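Local structure of YueI protein (Bacillus subtilis, 2OHW) at residues L28-T42 with T102-R116. The protein is of unknown function and belongs to the DUF1694 family, folding as a single chain with helices around a four-stranded mixed sheet. Residues are numbered along the deposited sequence; the frame is centred on the assembly and turned at random.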
ATOM      1  N   LEU A  28       9.247  -3.655  -1.555  1.00 17.32           N
ATOM      2  CA  LEU A  28       8.046  -3.243  -2.297  1.00 15.70           C
ATOM      3  C   LEU A  28       6.988  -2.606  -1.377  1.00 15.00           C
ATOM      4  O   LEU A  28       6.435  -1.540  -1.691  1.00 14.84           O
ATOM      5  CB  LEU A  28       7.438  -4.416  -3.073  1.00 16.49           C
ATOM      6  CG  LEU A  28       6.114  -4.143  -3.817  1.00 17.01           C
ATOM      7  CD1 LEU A  28       6.215  -3.051  -4.859  1.00 18.13           C
ATOM      8  CD2 LEU A  28       5.607  -5.431  -4.468  1.00 16.55           C
ATOM      9  N   PHE A  29       6.707  -3.281  -0.260  1.00 14.90           N
ATOM     10  CA  PHE A  29       5.577  -2.935   0.598  1.00 15.02           C
ATOM     11  C   PHE A  29       5.894  -2.007   1.773  1.00 15.90           C
ATOM     12  O   PHE A  29       5.287  -2.115   2.853  1.00 15.90           O
ATOM     13  CB  PHE A  29       4.872  -4.210   1.073  1.00 14.98           C
ATOM     14  CG  PHE A  29       4.235  -4.997  -0.050  1.00 13.92           C
ATOM     15  CD1 PHE A  29       3.085  -4.522  -0.680  1.00 13.78           C
ATOM     16  CD2 PHE A  29       4.770  -6.206  -0.458  1.00 15.42           C
ATOM     17  CE1 PHE A  29       2.497  -5.251  -1.725  1.00 13.78           C
ATOM     18  CE2 PHE A  29       4.182  -6.945  -1.486  1.00 14.48           C
ATOM     19  CZ  PHE A  29       3.053  -6.464  -2.125  1.00 13.63           C
ATOM     20  N   LEU A  30       6.832  -1.084   1.546  1.00 16.00           N
ATOM     21  CA  LEU A  30       7.163  -0.043   2.535  1.00 16.28           C
ATOM     22  C   LEU A  30       7.560  -0.637   3.884  1.00 16.55           C
ATOM     23  O   LEU A  30       7.249  -0.081   4.945  1.00 16.82           O
ATOM     24  CB  LEU A  30       5.999   0.950   2.697  1.00 16.47           C
ATOM     25  CG  LEU A  30       5.614   1.740   1.442  1.00 16.89           C
ATOM     26  CD1 LEU A  30       4.342   2.564   1.683  1.00 17.66           C
ATOM     27  CD2 LEU A  30       6.757   2.635   1.002  1.00 18.04           C
ATOM     28  N   GLY A  31       8.263  -1.765   3.815  1.00 16.99           N
ATOM     29  CA  GLY A  31       8.817  -2.425   4.996  1.00 18.02           C
ATOM     30  C   GLY A  31       8.027  -3.624   5.479  1.00 19.40           C
ATOM     31  O   GLY A  31       8.529  -4.385   6.310  1.00 20.63           O
ATOM     32  N   SER A  32       6.802  -3.805   4.971  1.00 19.23           N
ATOM     33  CA  SER A  32       5.953  -4.925   5.389  1.00 19.36           C
ATOM     34  C   SER A  32       6.192  -6.189   4.572  1.00 19.09           C
ATOM     35  O   SER A  32       6.599  -6.131   3.403  1.00 19.60           O
ATOM     36  CB  SER A  32       4.471  -4.544   5.278  1.00 19.33           C
ATOM     37  OG  SER A  32       3.640  -5.625   5.699  1.00 20.36           O
ATOM     38  N   LEU A  33       5.944  -7.343   5.192  1.00 18.42           N
ATOM     39  CA  LEU A  33       5.913  -8.603   4.448  1.00 18.22           C
ATOM     40  C   LEU A  33       4.581  -8.735   3.704  1.00 16.82           C
ATOM     41  O   LEU A  33       3.548  -8.246   4.162  1.00 16.84           O
ATOM     42  CB  LEU A  33       6.098  -9.803   5.398  1.00 19.03           C
ATOM     43  CG  LEU A  33       7.474  -9.989   6.063  1.00 20.78           C
ATOM     44  CD1 LEU A  33       7.516 -11.252   6.919  1.00 23.98           C
ATOM     45  CD2 LEU A  33       8.583 -10.001   5.031  1.00 23.50           C
ATOM     46  N   ARG A  34       4.594  -9.433   2.571  1.00 16.15           N
ATOM     47  CA  ARG A  34       3.358  -9.593   1.799  1.00 16.54           C
ATOM     48  C   ARG A  34       2.236 -10.225   2.635  1.00 16.60           C
ATOM     49  O   ARG A  34       1.056  -9.878   2.478  1.00 16.43           O
ATOM     50  CB  ARG A  34       3.624 -10.428   0.548  1.00 16.65           C
ATOM     51  CG  ARG A  34       2.390 -10.783  -0.249  1.00 15.93           C
ATOM     52  CD  ARG A  34       1.719  -9.551  -0.854  1.00 15.76           C
ATOM     53  NE  ARG A  34       0.569  -9.926  -1.678  1.00 16.98           N
ATOM     54  CZ  ARG A  34      -0.607 -10.290  -1.182  1.00 17.97           C
ATOM     55  NH1 ARG A  34      -1.600 -10.604  -2.008  1.00 17.20           N
ATOM     56  NH2 ARG A  34      -0.793 -10.336   0.138  1.00 16.61           N
ATOM     57  N   GLU A  35       2.593 -11.156   3.525  1.00 17.03           N
ATOM     58  CA  GLU A  35       1.579 -11.847   4.316  1.00 18.19           C
ATOM     59  C   GLU A  35       0.815 -10.915   5.262  1.00 17.07           C
ATOM     60  O   GLU A  35      -0.248 -11.291   5.754  1.00 17.08           O
ATOM     61  CB  GLU A  35       2.199 -13.012   5.117  1.00 18.28           C
ATOM     62  CG  GLU A  35       3.125 -12.587   6.232  1.00 20.67           C
ATOM     63  CD  GLU A  35       3.789 -13.763   6.931  1.00 22.76           C
ATOM     64  OE1 GLU A  35       3.759 -14.881   6.380  1.00 28.04           O
ATOM     65  OE2 GLU A  35       4.345 -13.553   8.027  1.00 28.90           O
ATOM     66  N   ARG A  36       1.364  -9.725   5.520  1.00 16.71           N
ATOM     67  CA  ARG A  36       0.716  -8.778   6.429  1.00 16.59           C
ATOM     68  C   ARG A  36      -0.081  -7.675   5.705  1.00 16.31           C
ATOM     69  O   ARG A  36      -0.787  -6.878   6.336  1.00 15.49           O
ATOM     70  CB  ARG A  36       1.757  -8.187   7.383  1.00 17.76           C
ATOM     71  CG  ARG A  36       2.521  -9.282   8.211  1.00 19.34           C
ATOM     72  CD  ARG A  36       2.819  -8.822   9.615  1.00 25.12           C
ATOM     73  NE  ARG A  36       3.753  -9.645  10.411  1.00 27.81           N
ATOM     74  CZ  ARG A  36       3.954 -10.967  10.359  1.00 32.97           C
ATOM     75  NH1 ARG A  36       3.279 -11.757   9.536  1.00 35.20           N
ATOM     76  NH2 ARG A  36       4.856 -11.515  11.173  1.00 35.28           N
ATOM     77  N   VAL A  37       0.004  -7.645   4.381  1.00 16.17           N
ATOM     78  CA  VAL A  37      -0.615  -6.558   3.637  1.00 15.80           C
ATOM     79  C   VAL A  37      -2.121  -6.771   3.516  1.00 16.30           C
ATOM     80  O   VAL A  37      -2.576  -7.845   3.096  1.00 15.67           O
ATOM     81  CB  VAL A  37       0.025  -6.383   2.247  1.00 15.29           C
ATOM     82  CG1 VAL A  37      -0.682  -5.280   1.477  1.00 16.15           C
ATOM     83  CG2 VAL A  37       1.530  -6.065   2.379  1.00 15.01           C
ATOM     84  N   VAL A  38      -2.877  -5.733   3.873  1.00 15.94           N
ATOM     85  CA  VAL A  38      -4.323  -5.702   3.742  1.00 16.75           C
ATOM     86  C   VAL A  38      -4.743  -4.989   2.452  1.00 16.25           C
ATOM     87  O   VAL A  38      -5.675  -5.420   1.780  1.00 16.93           O
ATOM     88  CB  VAL A  38      -4.958  -4.993   4.974  1.00 17.24           C
ATOM     89  CG1 VAL A  38      -6.445  -4.794   4.791  1.00 20.29           C
ATOM     90  CG2 VAL A  38      -4.685  -5.804   6.247  1.00 19.13           C
ATOM     91  N   LEU A  39      -4.050  -3.909   2.095  1.00 15.85           N
ATOM     92  CA  LEU A  39      -4.372  -3.158   0.884  1.00 16.18           C
ATOM     93  C   LEU A  39      -3.165  -2.314   0.524  1.00 16.08           C
ATOM     94  O   LEU A  39      -2.448  -1.822   1.401  1.00 15.71           O
ATOM     95  CB  LEU A  39      -5.592  -2.264   1.104  1.00 17.52           C
ATOM     96  CG  LEU A  39      -6.304  -1.668  -0.130  1.00 19.14           C
ATOM     97  CD1 LEU A  39      -7.213  -2.721  -0.790  1.00 22.33           C
ATOM     98  CD2 LEU A  39      -7.147  -0.511   0.342  1.00 21.90           C
ATOM     99  N   ALA A  40      -2.935  -2.141  -0.773  1.00 15.26           N
ATOM    100  CA  ALA A  40      -1.866  -1.277  -1.246  1.00 15.86           C
ATOM    101  C   ALA A  40      -2.394  -0.417  -2.383  1.00 16.15           C
ATOM    102  O   ALA A  40      -3.184  -0.896  -3.209  1.00 17.26           O
ATOM    103  CB  ALA A  40      -0.693  -2.112  -1.701  1.00 16.12           C
ATOM    104  N   LEU A  41      -1.978   0.850  -2.415  1.00 14.66           N
ATOM    105  CA  LEU A  41      -2.332   1.785  -3.496  1.00 14.86           C
ATOM    106  C   LEU A  41      -1.049   2.243  -4.163  1.00 14.00           C
ATOM    107  O   LEU A  41      -0.035   2.471  -3.462  1.00 13.57           O
ATOM    108  CB  LEU A  41      -3.009   3.014  -2.921  1.00 15.00           C
ATOM    109  CG  LEU A  41      -4.420   2.876  -2.351  1.00 19.34           C
ATOM    110  CD1 LEU A  41      -4.863   4.242  -1.824  1.00 20.48           C
ATOM    111  CD2 LEU A  41      -5.412   2.348  -3.332  1.00 20.92           C
ATOM    112  N   THR A  42      -1.060   2.392  -5.492  1.00 13.29           N
ATOM    113  CA  THR A  42       0.106   2.956  -6.168  1.00 13.80           C
ATOM    114  C   THR A  42       0.208   4.449  -5.853  1.00 13.95           C
ATOM    115  O   THR A  42      -0.776   5.085  -5.428  1.00 13.41           O
ATOM    116  CB  THR A  42       0.034   2.818  -7.702  1.00 14.23           C
ATOM    117  OG1 THR A  42      -1.025   3.642  -8.212  1.00 14.58           O
ATOM    118  CG2 THR A  42      -0.165   1.366  -8.115  1.00 14.26           C
ATOM    119  N   THR A 102       9.899   2.314  -4.824  1.00 20.76           N
ATOM    120  CA  THR A 102       8.731   1.461  -4.919  1.00 18.48           C
ATOM    121  C   THR A 102       7.610   2.266  -5.552  1.00 17.35           C
ATOM    122  O   THR A 102       7.473   3.446  -5.271  1.00 17.33           O
ATOM    123  CB  THR A 102       8.269   0.918  -3.536  1.00 18.48           C
ATOM    124  OG1 THR A 102       7.033   0.216  -3.708  1.00 16.79           O
ATOM    125  CG2 THR A 102       8.016   2.052  -2.523  1.00 17.97           C
ATOM    126  N   PRO A 103       6.782   1.620  -6.386  1.00 15.98           N
ATOM    127  CA  PRO A 103       5.656   2.341  -6.983  1.00 15.77           C
ATOM    128  C   PRO A 103       4.479   2.479  -6.020  1.00 15.58           C
ATOM    129  O   PRO A 103       3.496   3.114  -6.366  1.00 15.41           O
ATOM    130  CB  PRO A 103       5.248   1.420  -8.136  1.00 16.95           C
ATOM    131  CG  PRO A 103       5.585   0.057  -7.644  1.00 16.41           C
ATOM    132  CD  PRO A 103       6.844   0.219  -6.843  1.00 16.74           C
ATOM    133  N   LEU A 104       4.560   1.864  -4.841  1.00 14.48           N
ATOM    134  CA  LEU A 104       3.442   1.909  -3.879  1.00 14.39           C
ATOM    135  C   LEU A 104       3.475   3.200  -3.081  1.00 14.78           C
ATOM    136  O   LEU A 104       4.537   3.604  -2.591  1.00 15.63           O
ATOM    137  CB  LEU A 104       3.439   0.667  -2.970  1.00 14.28           C
ATOM    138  CG  LEU A 104       3.282  -0.628  -3.788  1.00 14.57           C
ATOM    139  CD1 LEU A 104       3.141  -1.803  -2.869  1.00 15.83           C
ATOM    140  CD2 LEU A 104       2.098  -0.562  -4.762  1.00 16.26           C
ATOM    141  N   GLY A 105       2.311   3.826  -2.932  1.00 13.98           N
ATOM    142  CA  GLY A 105       2.153   5.084  -2.196  1.00 13.74           C
ATOM    143  C   GLY A 105       1.684   4.871  -0.772  1.00 14.11           C
ATOM    144  O   GLY A 105       2.132   5.549   0.143  1.00 14.34           O
ATOM    145  N   ILE A 106       0.777   3.921  -0.586  1.00 14.45           N
ATOM    146  CA  ILE A 106       0.205   3.635   0.722  1.00 14.64           C
ATOM    147  C   ILE A 106       0.098   2.130   0.848  1.00 13.64           C
ATOM    148  O   ILE A 106      -0.224   1.443  -0.141  1.00 13.78           O
ATOM    149  CB  ILE A 106      -1.189   4.311   0.871  1.00 15.51           C
ATOM    150  CG1 ILE A 106      -0.997   5.759   1.341  1.00 17.53           C
ATOM    151  CG2 ILE A 106      -2.144   3.485   1.724  1.00 20.34           C
ATOM    152  CD1 ILE A 106      -2.243   6.578   1.313  1.00 21.64           C
ATOM    153  N   VAL A 107       0.439   1.616   2.030  1.00 13.04           N
ATOM    154  CA  VAL A 107       0.226   0.200   2.351  1.00 13.35           C
ATOM    155  C   VAL A 107      -0.448   0.139   3.715  1.00 14.08           C
ATOM    156  O   VAL A 107       0.037   0.743   4.669  1.00 14.57           O
ATOM    157  CB  VAL A 107       1.559  -0.584   2.407  1.00 13.67           C
ATOM    158  CG1 VAL A 107       1.345  -2.013   2.893  1.00 13.95           C
ATOM    159  CG2 VAL A 107       2.245  -0.595   1.040  1.00 15.13           C
ATOM    160  N   ILE A 108      -1.575  -0.562   3.795  1.00 13.97           N
ATOM    161  CA  ILE A 108      -2.205  -0.857   5.072  1.00 14.80           C
ATOM    162  C   ILE A 108      -1.725  -2.238   5.471  1.00 14.82           C
ATOM    163  O   ILE A 108      -1.974  -3.211   4.752  1.00 14.76           O
ATOM    164  CB  ILE A 108      -3.744  -0.795   4.994  1.00 14.61           C
ATOM    165  CG1 ILE A 108      -4.184   0.614   4.566  1.00 15.13           C
ATOM    166  CG2 ILE A 108      -4.382  -1.178   6.351  1.00 16.01           C
ATOM    167  CD1 ILE A 108      -5.662   0.779   4.193  1.00 16.92           C
ATOM    168  N   ALA A 109      -1.004  -2.318   6.584  1.00 15.71           N
ATOM    169  CA  ALA A 109      -0.381  -3.575   7.016  1.00 17.13           C
ATOM    170  C   ALA A 109      -0.868  -3.955   8.395  1.00 17.60           C
ATOM    171  O   ALA A 109      -0.899  -3.122   9.304  1.00 17.42           O
ATOM    172  CB  ALA A 109       1.135  -3.438   7.019  1.00 17.91           C
ATOM    173  N   ALA A 110      -1.224  -5.222   8.549  1.00 18.40           N
ATOM    174  CA  ALA A 110      -1.595  -5.775   9.850  1.00 19.46           C
ATOM    175  C   ALA A 110      -0.355  -6.122  10.670  1.00 21.04           C
ATOM    176  O   ALA A 110       0.756  -6.251  10.141  1.00 21.04           O
ATOM    177  CB  ALA A 110      -2.474  -7.002   9.668  1.00 20.02           C
ATOM    178  N   ASP A 111      -0.540  -6.289  11.977  1.00 22.85           N
ATOM    179  CA  ASP A 111       0.609  -6.605  12.834  1.00 24.29           C
ATOM    180  C   ASP A 111       0.888  -8.114  12.879  1.00 25.08           C
ATOM    181  O   ASP A 111       1.887  -8.550  13.469  1.00 26.17           O
ATOM    182  CB  ASP A 111       0.432  -6.014  14.242  1.00 25.73           C
ATOM    183  CG  ASP A 111      -0.713  -6.641  14.999  1.00 27.58           C
ATOM    184  OD1 ASP A 111      -1.605  -7.224  14.360  1.00 32.15           O
ATOM    185  OD2 ASP A 111      -0.725  -6.546  16.250  1.00 33.04           O
ATOM    186  N   ILE A 112       0.006  -8.892  12.246  1.00 24.70           N
ATOM    187  CA  ILE A 112       0.169 -10.341  12.089  1.00 24.62           C
ATOM    188  C   ILE A 112      -0.148 -10.779  10.656  1.00 24.23           C
ATOM    189  O   ILE A 112      -0.655  -9.996   9.853  1.00 23.29           O
ATOM    190  CB  ILE A 112      -0.756 -11.108  13.059  1.00 24.41           C
ATOM    191  CG1 ILE A 112      -2.230 -10.816  12.743  1.00 24.24           C
ATOM    192  CG2 ILE A 112      -0.408 -10.766  14.512  1.00 24.45           C
ATOM    193  CD1 ILE A 112      -3.240 -11.618  13.580  1.00 26.11           C
ATOM    194  N   ALA A 113       0.147 -12.039  10.345  1.00 24.41           N
ATOM    195  CA  ALA A 113      -0.131 -12.601   9.030  1.00 24.50           C
ATOM    196  C   ALA A 113      -1.631 -12.713   8.809  1.00 24.69           C
ATOM    197  O   ALA A 113      -2.333 -13.356   9.595  1.00 25.83           O
ATOM    198  CB  ALA A 113       0.543 -13.965   8.892  1.00 25.01           C
ATOM    199  N   VAL A 114      -2.120 -12.074   7.749  1.00 23.52           N
ATOM    200  CA  VAL A 114      -3.529 -12.142   7.351  1.00 23.17           C
ATOM    201  C   VAL A 114      -3.715 -12.900   6.030  1.00 23.47           C
ATOM    202  O   VAL A 114      -4.824 -13.350   5.713  1.00 23.77           O
ATOM    203  CB  VAL A 114      -4.187 -10.737   7.279  1.00 23.56           C
ATOM    204  CG1 VAL A 114      -4.289 -10.135   8.677  1.00 22.93           C
ATOM    205  CG2 VAL A 114      -3.412  -9.804   6.355  1.00 22.37           C
ATOM    206  N   ASN A 115      -2.623 -13.043   5.278  1.00 23.05           N
ATOM    207  CA  ASN A 115      -2.611 -13.811   4.021  1.00 23.06           C
ATOM    208  C   ASN A 115      -3.782 -13.482   3.106  1.00 22.99           C
ATOM    209  O   ASN A 115      -4.570 -14.364   2.713  1.00 21.72           O
ATOM    210  CB  ASN A 115      -2.554 -15.319   4.303  1.00 24.21           C
ATOM    211  CG  ASN A 115      -1.327 -15.717   5.086  1.00 25.55           C
ATOM    212  OD1 ASN A 115      -1.438 -16.188   6.217  1.00 30.60           O
ATOM    213  ND2 ASN A 115      -0.153 -15.557   4.484  1.00 28.29           N
ATOM    214  N   ARG A 116      -3.922 -12.204   2.774  1.00 21.79           N
ATOM    215  CA  ARG A 116      -5.011 -11.812   1.892  1.00 22.09           C
ATOM    216  C   ARG A 116      -4.607 -11.901   0.430  1.00 21.25           C
ATOM    217  O   ARG A 116      -3.566 -11.395   0.044  1.00 19.95           O
ATOM    218  CB  ARG A 116      -5.561 -10.440   2.261  1.00 23.01           C
ATOM    219  CG  ARG A 116      -6.718 -10.642   3.226  1.00 26.65           C
ATOM    220  CD  ARG A 116      -7.796  -9.643   3.054  1.00 29.68           C
ATOM    221  NE  ARG A 116      -8.119  -9.129   4.370  1.00 32.82           N
ATOM    222  CZ  ARG A 116      -8.566  -7.911   4.614  1.00 33.76           C
ATOM    223  NH1 ARG A 116      -8.778  -7.062   3.615  1.00 34.70           N
ATOM    224  NH2 ARG A 116      -8.811  -7.556   5.866  1.00 34.28           N
TER
HETATM  225  O   HOH W   1      -1.776 -10.405   3.082  1.00 15.50           O
HETATM  226  O   HOH W   2      -8.080  -6.746   0.938  1.00 29.75           O
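Leu39 and Ile108 form a hydrogen-bonded pair in an antiparallel ladder, where edge strand 37-42 lies against strand 104-110 of a four-stranded mixed sheet. Two classic beta bulges punctuate it: Val38 and Leu39 both face Ile108, and Gly105 and Ile106 both face Leu41. At the second, glycine suits the tight backbone, since a CB would press on Thr42 O.

On the face bearing Val37, Ala40, Val107 and Ala109, the two alanines, each with a single methyl, make room for bulkier neighbours. With CG of Leu104 anti to the carbonyl carbon (chi1 -61°), its CD1 is directed in among Leu28, Phe29 and the methyl of Ala40, 3.5 Å from Phe29 CD1. Leu28 CD2 and Val37 CG2 clamp opposite faces of the Phe29 ring near its rim. The type I' turn from Phe29 to Ser32 folds over this face, so that Leu30 CD1 reaches Val107 CG2 at 3.8 Å and Ser32 sits on the methyl of Ala109. Nearby, Thr102 OG1 donates to a lone pair of Leu28 O at 2.7 Å, while the bond it accepts from Leu104 N makes an ST turn. On the other face Leu39 and Ile108 meet helix 53-60.

At the first bulge, Val38 CG1 lies over one face of the Arg116 guanidinium, whose NH1 forms a salt bridge with Glu58. Arg34, long enough to reach across, grips Arg116 O end-on, NH1 at 2.9 Å and NH2 at 3.0 Å, with that oxygen in its guanidinium plane.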